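Local structure of TfuB1 (Thermobifida fusca, 6JX3) at residues 17-20 with 21-25; 26-30 with 31-35; 50-53 with 54-58; 63-66 with 67-71. The protein binds the leader peptide of a lasso peptide precursor through a PqqD-like RRE domain, probably to present the precursor for processing. All coordinates share one frame; numbering follows the deposited sequence. Where two conformers were deposited one is given.

Contact 1: residues 17-20 with 21-25; sequences FRLR and PEISV. With ZN (zinc ion), chain C.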
loop_
_atom_site.group_PDB
_atom_site.type_symbol
_atom_site.label_atom_id
_atom_site.label_comp_id
_atom_site.label_asym_id
_atom_site.label_seq_id
_atom_site.Cartn_x
_atom_site.Cartn_y
_atom_site.Cartn_z
ATOM N N PHE A 17 10.903 4.058 -2.231
ATOM C CA PHE A 17 9.636 3.572 -2.766
ATOM C C PHE A 17 8.991 4.681 -3.585
ATOM O O PHE A 17 8.879 5.821 -3.125
ATOM C CB PHE A 17 8.727 3.145 -1.617
ATOM C CG PHE A 17 7.353 2.731 -2.050
ATOM C CD1 PHE A 17 7.119 1.442 -2.487
ATOM C CD2 PHE A 17 6.303 3.626 -2.008
ATOM C CE1 PHE A 17 5.858 1.043 -2.878
ATOM C CE2 PHE A 17 5.040 3.241 -2.398
ATOM C CZ PHE A 17 4.817 1.945 -2.830
ATOM N N ARG A 18 8.568 4.356 -4.809
ATOM C CA ARG A 18 7.952 5.354 -5.667
ATOM C C ARG A 18 6.764 4.723 -6.368
ATOM O O ARG A 18 6.833 3.564 -6.788
ATOM C CB ARG A 18 8.927 5.890 -6.725
ATOM C CG ARG A 18 10.047 6.756 -6.172
ATOM C CD ARG A 18 10.887 7.345 -7.298
ATOM N NE ARG A 18 11.579 6.311 -8.065
ATOM C CZ ARG A 18 11.965 6.451 -9.329
ATOM N NH1 ARG A 18 11.724 7.584 -9.979
ATOM N NH2 ARG A 18 12.589 5.456 -9.948
ATOM N N LEU A 19 5.686 5.489 -6.489
ATOM C CA LEU A 19 4.584 5.073 -7.339
ATOM C C LEU A 19 4.928 5.329 -8.801
ATOM O O LEU A 19 5.701 6.230 -9.130
ATOM C CB LEU A 19 3.303 5.818 -6.972
ATOM C CG LEU A 19 2.698 5.508 -5.602
ATOM C CD1 LEU A 19 1.389 6.287 -5.413
ATOM C CD2 LEU A 19 2.476 4.009 -5.391
ATOM N N ARG A 20 4.334 4.530 -9.682
ATOM C CA ARG A 20 4.507 4.767 -11.101
ATOM C C ARG A 20 3.891 6.122 -11.455
ATOM O O ARG A 20 3.001 6.612 -10.750
ATOM C CB ARG A 20 3.876 3.634 -11.915
ATOM C CG ARG A 20 4.677 2.292 -11.904
ATOM C CD ARG A 20 4.287 1.374 -13.084
ATOM N NE ARG A 20 4.164 2.170 -14.299
ATOM C CZ ARG A 20 5.169 2.446 -15.125
ATOM N NH1 ARG A 20 6.382 1.942 -14.909
ATOM N NH2 ARG A 20 4.958 3.228 -16.175
ATOM N N PRO A 21 4.378 6.770 -12.516
ATOM C CA PRO A 21 3.960 8.158 -12.783
ATOM C C PRO A 21 2.480 8.316 -13.061
ATOM O O PRO A 21 1.925 9.395 -12.802
ATOM C CB PRO A 21 4.793 8.550 -14.013
ATOM C CG PRO A 21 5.879 7.549 -14.098
ATOM C CD PRO A 21 5.389 6.294 -13.469
ATOM N N GLU A 22 1.827 7.287 -13.594
ATOM C CA GLU A 22 0.425 7.373 -13.981
ATOM C C GLU A 22 -0.536 7.046 -12.840
ATOM O O GLU A 22 -1.755 6.995 -13.063
ATOM C CB GLU A 22 0.158 6.447 -15.175
ATOM C CG GLU A 22 0.143 4.956 -14.843
ATOM C CD GLU A 22 1.521 4.290 -14.878
ATOM O OE1 GLU A 22 2.564 4.981 -14.855
ATOM O OE2 GLU A 22 1.570 3.048 -14.922
ATOM N N ILE A 23 -0.026 6.860 -11.627
ATOM C CA ILE A 23 -0.849 6.462 -10.491
ATOM C C ILE A 23 -1.359 7.701 -9.771
ATOM O O ILE A 23 -0.583 8.602 -9.435
ATOM C CB ILE A 23 -0.054 5.569 -9.526
ATOM C CG1 ILE A 23 0.486 4.330 -10.243
ATOM C CG2 ILE A 23 -0.924 5.211 -8.325
ATOM C CD1 ILE A 23 -0.596 3.504 -10.966
ATOM N N SER A 24 -2.667 7.754 -9.535
ATOM C CA SER A 24 -3.290 8.778 -8.709
ATOM C C SER A 24 -3.852 8.127 -7.454
ATOM O O SER A 24 -4.131 6.928 -7.429
ATOM C CB SER A 24 -4.410 9.507 -9.467
ATOM O OG SER A 24 -3.889 10.228 -10.570
ATOM N N VAL A 25 -4.035 8.936 -6.414
ATOM C CA VAL A 25 -4.526 8.464 -5.129
ATOM C C VAL A 25 -5.760 9.254 -4.736
ATOM O O VAL A 25 -5.832 10.465 -4.967
ATOM C CB VAL A 25 -3.452 8.621 -4.036
ATOM C CG1 VAL A 25 -3.911 7.963 -2.737
ATOM C CG2 VAL A 25 -2.096 8.080 -4.523
HETATM ZN ZN ZN C . 0.291 1.643 -15.315
HETATM O O HOH W 1 2.561 8.989 -9.026
HETATM O O HOH W 2 1.284 -0.105 -14.656
#

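Contact 2: residues 26-30 with 31-35; sequences AQTDY and GMVLL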
loop_
_atom_site.group_PDB
_atom_site.type_symbol
_atom_site.label_atom_id
_atom_site.label_comp_id
_atom_site.label_asym_id
_atom_site.label_seq_id
_atom_site.Cartn_x
_atom_site.Cartn_y
_atom_site.Cartn_z
ATOM N N ALA A 26 -6.712 8.586 -4.101
ATOM C CA ALA A 26 -7.835 9.282 -3.491
ATOM C C ALA A 26 -8.079 8.709 -2.102
ATOM O O ALA A 26 -7.915 7.506 -1.882
ATOM C CB ALA A 26 -9.104 9.157 -4.342
ATOM N N GLN A 27 -8.450 9.573 -1.161
ATOM C CA GLN A 27 -8.974 9.133 0.127
ATOM C C GLN A 27 -10.497 9.165 0.063
ATOM O O GLN A 27 -11.086 10.220 -0.196
ATOM C CB GLN A 27 -8.462 10.018 1.263
ATOM C CG GLN A 27 -6.949 10.149 1.307
ATOM C CD GLN A 27 -6.263 8.855 1.703
ATOM O OE1 GLN A 27 -6.875 7.971 2.303
ATOM N NE2 GLN A 27 -4.983 8.742 1.375
ATOM N N THR A 28 -11.133 8.016 0.289
ATOM C CA THR A 28 -12.584 7.889 0.187
ATOM C C THR A 28 -13.155 7.302 1.472
ATOM O O THR A 28 -12.426 6.971 2.413
ATOM C CB THR A 28 -12.991 7.015 -1.003
ATOM O OG1 THR A 28 -12.867 5.630 -0.651
ATOM C CG2 THR A 28 -12.094 7.303 -2.163
ATOM N N ASP A 29 -14.486 7.165 1.493
ATOM C CA ASP A 29 -15.162 6.544 2.624
ATOM C C ASP A 29 -14.862 5.053 2.717
ATOM O O ASP A 29 -14.984 4.473 3.800
ATOM C CB ASP A 29 -16.674 6.771 2.527
ATOM C CG ASP A 29 -17.060 8.238 2.666
ATOM O OD1 ASP A 29 -16.243 9.033 3.183
ATOM O OD2 ASP A 29 -18.183 8.600 2.257
ATOM N N TYR A 30 -14.473 4.421 1.606
ATOM C CA TYR A 30 -14.042 3.029 1.637
ATOM C C TYR A 30 -12.581 2.880 2.045
ATOM O O TYR A 30 -12.175 1.784 2.449
ATOM C CB TYR A 30 -14.263 2.373 0.270
ATOM C CG TYR A 30 -15.607 2.676 -0.356
ATOM C CD1 TYR A 30 -15.697 3.427 -1.523
ATOM C CD2 TYR A 30 -16.784 2.208 0.216
ATOM C CE1 TYR A 30 -16.923 3.708 -2.102
ATOM C CE2 TYR A 30 -18.017 2.483 -0.355
ATOM C CZ TYR A 30 -18.079 3.233 -1.514
ATOM O OH TYR A 30 -19.302 3.509 -2.085
ATOM N N GLY A 31 -11.785 3.953 1.950
ATOM C CA GLY A 31 -10.377 3.955 2.279
ATOM C C GLY A 31 -9.565 4.531 1.138
ATOM O O GLY A 31 -10.097 5.221 0.259
ATOM N N MET A 32 -8.262 4.234 1.155
ATOM C CA MET A 32 -7.338 4.746 0.148
ATOM C C MET A 32 -7.469 3.948 -1.139
ATOM O O MET A 32 -7.488 2.711 -1.119
ATOM C CB MET A 32 -5.897 4.686 0.650
ATOM C CG MET A 32 -4.852 5.084 -0.380
ATOM S SD MET A 32 -3.228 5.298 0.393
ATOM C CE MET A 32 -2.150 5.466 -1.017
ATOM N N VAL A 33 -7.560 4.659 -2.257
ATOM C CA VAL A 33 -7.717 4.067 -3.579
ATOM C C VAL A 33 -6.588 4.564 -4.472
ATOM O O VAL A 33 -6.208 5.740 -4.396
ATOM C CB VAL A 33 -9.097 4.424 -4.170
ATOM C CG1 VAL A 33 -9.251 3.861 -5.566
ATOM C CG2 VAL A 33 -10.208 3.928 -3.247
ATOM N N LEU A 34 -6.049 3.673 -5.309
ATOM C CA LEU A 34 -5.004 3.993 -6.268
ATOM C C LEU A 34 -5.558 3.730 -7.654
ATOM O O LEU A 34 -6.141 2.671 -7.894
ATOM C CB LEU A 34 -3.749 3.139 -6.059
ATOM C CG LEU A 34 -2.948 3.332 -4.766
ATOM C CD1 LEU A 34 -1.728 2.418 -4.742
ATOM C CD2 LEU A 34 -2.514 4.742 -4.670
ATOM N N LEU A 35 -5.385 4.689 -8.548
ATOM C CA LEU A 35 -5.918 4.607 -9.897
ATOM C C LEU A 35 -4.765 4.635 -10.878
ATOM O O LEU A 35 -3.911 5.524 -10.805
ATOM C CB LEU A 35 -6.872 5.773 -10.178
ATOM C CG LEU A 35 -7.166 6.022 -11.654
ATOM C CD1 LEU A 35 -8.046 4.891 -12.209
ATOM C CD2 LEU A 35 -7.837 7.382 -11.806
#

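Contact 3: residues 50-53 with 54-58; sequences ALIV and QRLLD. With ZN (zinc ion), chain D.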
loop_
_atom_site.group_PDB
_atom_site.type_symbol
_atom_site.label_atom_id
_atom_site.label_comp_id
_atom_site.label_asym_id
_atom_site.label_seq_id
_atom_site.Cartn_x
_atom_site.Cartn_y
_atom_site.Cartn_z
ATOM N N ALA A 50 -2.712 1.084 3.496
ATOM C CA ALA A 50 -2.652 2.522 3.244
ATOM C C ALA A 50 -1.612 3.184 4.129
ATOM O O ALA A 50 -0.865 4.059 3.676
ATOM C CB ALA A 50 -4.024 3.151 3.473
ATOM N N LEU A 51 -1.559 2.775 5.399
ATOM C CA LEU A 51 -0.595 3.326 6.342
ATOM C C LEU A 51 0.828 3.038 5.892
ATOM O O LEU A 51 1.697 3.919 5.933
ATOM C CB LEU A 51 -0.865 2.715 7.714
ATOM C CG LEU A 51 -0.141 3.112 8.988
ATOM C CD1 LEU A 51 0.036 4.616 9.090
ATOM C CD2 LEU A 51 -0.973 2.584 10.146
ATOM N N ILE A 52 1.076 1.812 5.432
ATOM C CA ILE A 52 2.405 1.448 4.961
ATOM C C ILE A 52 2.785 2.277 3.745
ATOM O O ILE A 52 3.887 2.836 3.673
ATOM C CB ILE A 52 2.472 -0.056 4.649
ATOM C CG1 ILE A 52 2.295 -0.873 5.931
ATOM C CG2 ILE A 52 3.795 -0.390 3.957
ATOM C CD1 ILE A 52 2.027 -2.352 5.682
ATOM N N VAL A 53 1.885 2.351 2.758
ATOM C CA VAL A 53 2.207 3.085 1.538
ATOM C C VAL A 53 2.451 4.558 1.853
ATOM O O VAL A 53 3.394 5.167 1.335
ATOM C CB VAL A 53 1.099 2.911 0.491
ATOM C CG1 VAL A 53 1.326 3.872 -0.677
ATOM C CG2 VAL A 53 1.083 1.461 -0.007
ATOM N N GLN A 54 1.600 5.152 2.695
ATOM C CA GLN A 54 1.792 6.556 3.049
ATOM C C GLN A 54 3.154 6.786 3.696
ATOM O O GLN A 54 3.838 7.763 3.383
ATOM C CB GLN A 54 0.670 7.026 3.976
ATOM C CG GLN A 54 -0.648 7.234 3.250
ATOM C CD GLN A 54 -1.849 7.097 4.168
ATOM O OE1 GLN A 54 -1.704 6.952 5.385
ATOM N NE2 GLN A 54 -3.044 7.131 3.587
ATOM N N ARG A 55 3.581 5.882 4.583
ATOM C CA ARG A 55 4.868 6.094 5.239
ATOM C C ARG A 55 6.024 5.844 4.282
ATOM O O ARG A 55 7.037 6.550 4.335
ATOM C CB ARG A 55 4.980 5.204 6.474
ATOM C CG ARG A 55 4.142 5.714 7.641
ATOM C CD ARG A 55 4.460 4.961 8.917
ATOM N NE ARG A 55 5.902 4.908 9.131
ATOM C CZ ARG A 55 6.544 5.565 10.089
ATOM N NH1 ARG A 55 5.877 6.333 10.945
ATOM N NH2 ARG A 55 7.858 5.452 10.187
ATOM N N LEU A 56 5.886 4.868 3.378
ATOM C CA LEU A 56 6.926 4.680 2.370
ATOM C C LEU A 56 7.042 5.900 1.462
ATOM O O LEU A 56 8.151 6.319 1.112
ATOM C CB LEU A 56 6.651 3.417 1.554
ATOM C CG LEU A 56 6.809 2.107 2.329
ATOM C CD1 LEU A 56 6.444 0.937 1.424
ATOM C CD2 LEU A 56 8.222 1.929 2.874
ATOM N N LEU A 57 5.906 6.488 1.075
ATOM C CA LEU A 57 5.947 7.659 0.208
ATOM C C LEU A 57 6.538 8.860 0.927
ATOM O O LEU A 57 7.124 9.735 0.281
ATOM C CB LEU A 57 4.547 7.988 -0.310
ATOM C CG LEU A 57 4.024 6.976 -1.331
ATOM C CD1 LEU A 57 2.607 7.323 -1.748
ATOM C CD2 LEU A 57 4.969 6.908 -2.533
ATOM N N ASP A 58 6.417 8.906 2.255
ATOM C CA ASP A 58 7.076 9.944 3.047
ATOM C C ASP A 58 8.592 9.844 3.009
ATOM O O ASP A 58 9.272 10.760 3.485
ATOM C CB ASP A 58 6.634 9.869 4.503
ATOM C CG ASP A 58 5.237 10.375 4.725
ATOM O OD1 ASP A 58 4.678 11.089 3.858
ATOM O OD2 ASP A 58 4.695 10.035 5.788
HETATM ZN ZN ZN D . 3.104 10.740 6.266
HETATM O O HOH W 3 1.635 9.394 7.231
#

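Contact 4: residues 63-66 with 67-71; sequences ADVA and QFLTS. With ZN (zinc ion), chain E.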
loop_
_atom_site.group_PDB
_atom_site.type_symbol
_atom_site.label_atom_id
_atom_site.label_comp_id
_atom_site.label_asym_id
_atom_site.label_seq_id
_atom_site.Cartn_x
_atom_site.Cartn_y
_atom_site.Cartn_z
ATOM N N ALA A 63 12.080 -0.703 7.016
ATOM C CA ALA A 63 12.460 -0.998 8.390
ATOM C C ALA A 63 11.802 -0.025 9.363
ATOM O O ALA A 63 11.330 -0.432 10.432
ATOM C CB ALA A 63 13.977 -0.939 8.525
ATOM N N ASP A 64 11.792 1.266 9.018
ATOM C CA ASP A 64 11.046 2.256 9.791
ATOM C C ASP A 64 9.590 1.843 9.944
ATOM O O ASP A 64 8.997 1.977 11.019
ATOM C CB ASP A 64 11.053 3.601 9.081
ATOM C CG ASP A 64 12.356 4.329 9.163
ATOM O OD1 ASP A 64 13.264 3.955 9.944
ATOM O OD2 ASP A 64 12.436 5.308 8.394
ATOM N N VAL A 65 8.972 1.435 8.835
ATOM C CA VAL A 65 7.553 1.117 8.864
ATOM C C VAL A 65 7.311 -0.116 9.713
ATOM O O VAL A 65 6.316 -0.194 10.440
ATOM C CB VAL A 65 7.007 0.948 7.438
ATOM C CG1 VAL A 65 5.502 0.606 7.474
ATOM C CG2 VAL A 65 7.269 2.214 6.640
ATOM N N ALA A 66 8.217 -1.097 9.650
ATOM C CA ALA A 66 8.064 -2.266 10.509
ATOM C C ALA A 66 8.110 -1.863 11.977
ATOM O O ALA A 66 7.309 -2.344 12.787
ATOM C CB ALA A 66 9.148 -3.302 10.200
ATOM N N GLN A 67 9.032 -0.964 12.326
ATOM C CA GLN A 67 9.133 -0.492 13.706
ATOM C C GLN A 67 7.857 0.211 14.128
ATOM O O GLN A 67 7.361 0.012 15.243
ATOM C CB GLN A 67 10.330 0.449 13.845
ATOM C CG GLN A 67 10.644 0.873 15.281
ATOM C CD GLN A 67 10.764 -0.304 16.232
ATOM O OE1 GLN A 67 11.424 -1.301 15.929
ATOM N NE2 GLN A 67 10.112 -0.200 17.387
ATOM N N PHE A 68 7.310 1.037 13.240
ATOM C CA PHE A 68 6.043 1.696 13.524
ATOM C C PHE A 68 4.942 0.671 13.749
ATOM O O PHE A 68 4.217 0.730 14.750
ATOM C CB PHE A 68 5.681 2.634 12.375
ATOM C CG PHE A 68 4.241 3.029 12.359
ATOM C CD1 PHE A 68 3.774 4.038 13.177
ATOM C CD2 PHE A 68 3.354 2.379 11.531
ATOM C CE1 PHE A 68 2.443 4.389 13.163
ATOM C CE2 PHE A 68 2.030 2.715 11.526
ATOM C CZ PHE A 68 1.573 3.722 12.338
ATOM N N LEU A 69 4.815 -0.299 12.835
ATOM C CA LEU A 69 3.726 -1.260 12.960
ATOM C C LEU A 69 3.805 -2.017 14.279
ATOM O O LEU A 69 2.785 -2.217 14.939
ATOM C CB LEU A 69 3.731 -2.237 11.784
ATOM C CG LEU A 69 3.326 -1.657 10.428
ATOM C CD1 LEU A 69 3.411 -2.746 9.393
ATOM C CD2 LEU A 69 1.901 -1.094 10.486
ATOM N N THR A 70 5.005 -2.450 14.680
ATOM C CA THR A 70 5.111 -3.208 15.923
ATOM C C THR A 70 4.838 -2.339 17.136
ATOM O O THR A 70 4.346 -2.840 18.154
ATOM C CB THR A 70 6.485 -3.862 16.052
ATOM O OG1 THR A 70 7.501 -2.861 16.229
ATOM C CG2 THR A 70 6.765 -4.643 14.820
ATOM N N SER A 71 5.128 -1.043 17.049
ATOM C CA SER A 71 4.888 -0.173 18.190
ATOM C C SER A 71 3.429 0.232 18.305
ATOM O O SER A 71 2.980 0.590 19.400
ATOM C CB SER A 71 5.776 1.069 18.092
ATOM O OG SER A 71 5.260 1.981 17.140
HETATM ZN ZN ZN E . 13.918 6.553 8.518
HETATM O O HOH W 4 13.231 8.269 7.373
#

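Contact 1: residues 17-20 with 21-25
Arg20 and Glu22, two residues apart across a proline, meet through their charged ends. Arg20 NE gives a nearly straight bond to Glu22 OE2 (2.8 Å, 175° at the hydrogen); the oxygen lies at the edge of the guanidinium, close to its plane, and receives the N-H on its syn lone pair. A second, weak bond runs from Arg20 NH2 to Glu22 OE1 at 3.2 Å, completing the salt bridge, but the two flat groups are inclined by 59° and the grip is uneven. A bend at chi3 (43°) brings the guanidinium back over the turn, where Pro21 CD lies over one face, toward its rim. The same OE2 binds zinc at 1.9 Å, with water 2 and Asp36 as further ligands, so one carboxylate oxygen is shared by metal and arginine; the metal would be expected to polarise it.

In the backbone, Ile23 N donates to Arg20 O at 3.2 Å, closing a type I turn. Water 1 gives a further bond to Arg20 O and another to Ile23 O, tying the two carbonyls together.

The apolar contacts join the residue before the turn to the strand after it. Leu19 CD1 reaches Ile23 CG2 at 3.9 Å and Val25 CG2 at 4.0 Å, crossing both side chains at about a right angle. Phe17, by contrast, turns to Val53, Leu56 and Leu57 of helix 47-57. The arrangement is that of a type I beta turn leading into edge strand 23-27, with a surface zinc site of mixed carboxylate and water ligands built on its Glu22.

Contact 2: residues 26-30 with 31-35
Thr28 overlaps Val33 through its methyl: CG2 lies 4.0 Å from Val33 CG2, the two side chains crossing at about a right angle. The hydroxyl of Thr28 serves the turn. With chi1 at 81°, OG1 sits between the backbone N and the carbonyl carbon, and from there it donates to Gly31 O at 2.9 Å, in the carbonyl plane and on a lone pair. Thr28 N reaches the same oxygen at 3.0 Å from above that plane, so Gly31 O is gripped twice by one residue. A weak bond from Tyr30 N back to Thr28 OG1 adds an ST turn to this end.

Gly31 N returns a bond to Thr28 O at 3.1 Å, and these reciprocal bonds define a tight beta hairpin whose two-residue loop, Asp29 and Tyr30, has type I backbone angles. It is the first hairpin of the three-stranded antiparallel sheet of the PqqD-like fold. Gly31 takes a positive phi of 128°, a conformation in which a beta carbon would collide with Tyr30 O.

Next along the ladder, Gln27 and Met32 form a non-hydrogen-bonded pair; beyond it Ala26 and Val33 form a hydrogen-bonded one, with Ala26 N to Val33 O and Val33 N to Ala26 O both at 2.9 Å. Ala26 O also receives a CA-H contact from Met32. Met32 CG points anti to its backbone N, chi1 175°; its CB lies against Ala50, and the extended chain carries CE to Val53 of helix 47-57. On the other face of the sheet, Val33 and Leu35 pack on Tyr42 of strand 41-45.

Contact 3: residues 50-53 with 54-58
Leu56 lies one helical turn after Ile52 and runs beside it, both side chains pointing the same way from helix 47-57. This is the first helix of the helical part of the PqqD-like fold, which belongs to the helix-turn-helix clan. From the backbone outward, Leu56 CB passes 3.5 Å from Ile52 O and a little farther from Val53 O. CG stands 3.3 Å from Ile52 O, because chi1 at -69° sets it anti to the carbonyl carbon, back along the helix toward the preceding turn. From there CD1 leans on the branch methyl Ile52 CG2 at 3.9 Å. The Ile52 oxygen under this side chain is taken by Leu56 N at 2.9 Å, nearly along the C=O axis.

Leu57 repeats the pattern against Val53: its CD1 touches Val53 CG1 at 3.8 Å while its N bonds to Val53 O. The i to i+4 ladder also includes Gln54 N to Ala50 O and Arg55 N to Leu51 O, its four bonds differing little in length.

Different faces of the helix meet different neighbours. Ile52 packs on Val65 of helix 62-72, on Ile84 and Leu87 of helix 77-93 and on an apolar side chain of the bound peptide. Val53 meets Leu91, and Leu56 meets Val88. Arg55, bent at chi3, packs on helix 62-72 at Val65 and Phe68 and also touches His60.

At the C-terminal end, Asp58 N bonds to Gln54 O. The Asp58 carboxylate binds a surface zinc with one oxygen: OD2 is 1.8 Å from the metal, OD1 2.9 Å, and water 3 is a further ligand.

Contact 4: residues 63-66 with 67-71
Val65 and Leu69 face the same side of helix 62-72, one turn apart, and their apolar contact is loose, Val65 CG1 to Leu69 CG at 4.3 Å. Leu69 CG is nearer to Val65 O, at 3.3 Å. Phe68 sets its ring differently: with chi1 at 162°, CG lies opposite the backbone N and the ring is carried off the helix, so that its edge, through CD2, rather than a face, comes beside Val65 O.

Backbone bonds are regular i to i+4 links: Gln67, Phe68, Leu69 and Thr70 donate to Ala63, Asp64, Val65 and Ala66 in turn, the shortest being Leu69 N to Val65 O at 2.8 Å.

Two hydroxyls fold back on the helix. In the conformer modelled, Thr70 OG1 donates to Gln67 O at 3.0 Å; Ser71 OG donates to Phe68 O at 2.9 Å, each three residues back. Ser71 N also bonds to Gln67 O, reaching it from the same face of the carbonyl plane as the threonine hydroxyl, so in that conformer the oxygen has two donors.

Asp64 OD2 binds zinc at 1.9 Å, with water 4 as another ligand, and also takes a weak hydrogen bond from His60. At the other end of the segment, Thr70 O accepts a bond from a basic side chain of the bound peptide.

Helix 62-72 packs against two others: Asp64, Val65 and Phe68 meet helix 47-57 through Arg55, with Leu51 also against Phe68, while Ala66 and Val65 turn to Ile84 of helix 77-93.

Overall arrangement
Contacts 1 and 2 share strand 23-27: Ser24 O lies 2.8 Å from Leu35 N, a probable hydrogen bond, and Val25 packs against Leu34. Contact 3 touches the other three. It meets contact 1 where Leu19 CD1 comes within 4.0 Å of Leu57 CD1, contact 2 where the side chains of Gln27 and Gln54 adjoin, and contact 4 where Arg55 CB lies 3.8 Å from Val65 CG2. Contacts 1 and 4 lie on opposite sides of the chain's centre, their own centres about 23 Å apart. Three contacts hold separate surface zinc sites, on Glu22, Asp58 and Asp64. The bound leader peptide reaches contacts 2, 3 and 4, consistent with a binding groove between sheet and helices as in other RRE domains.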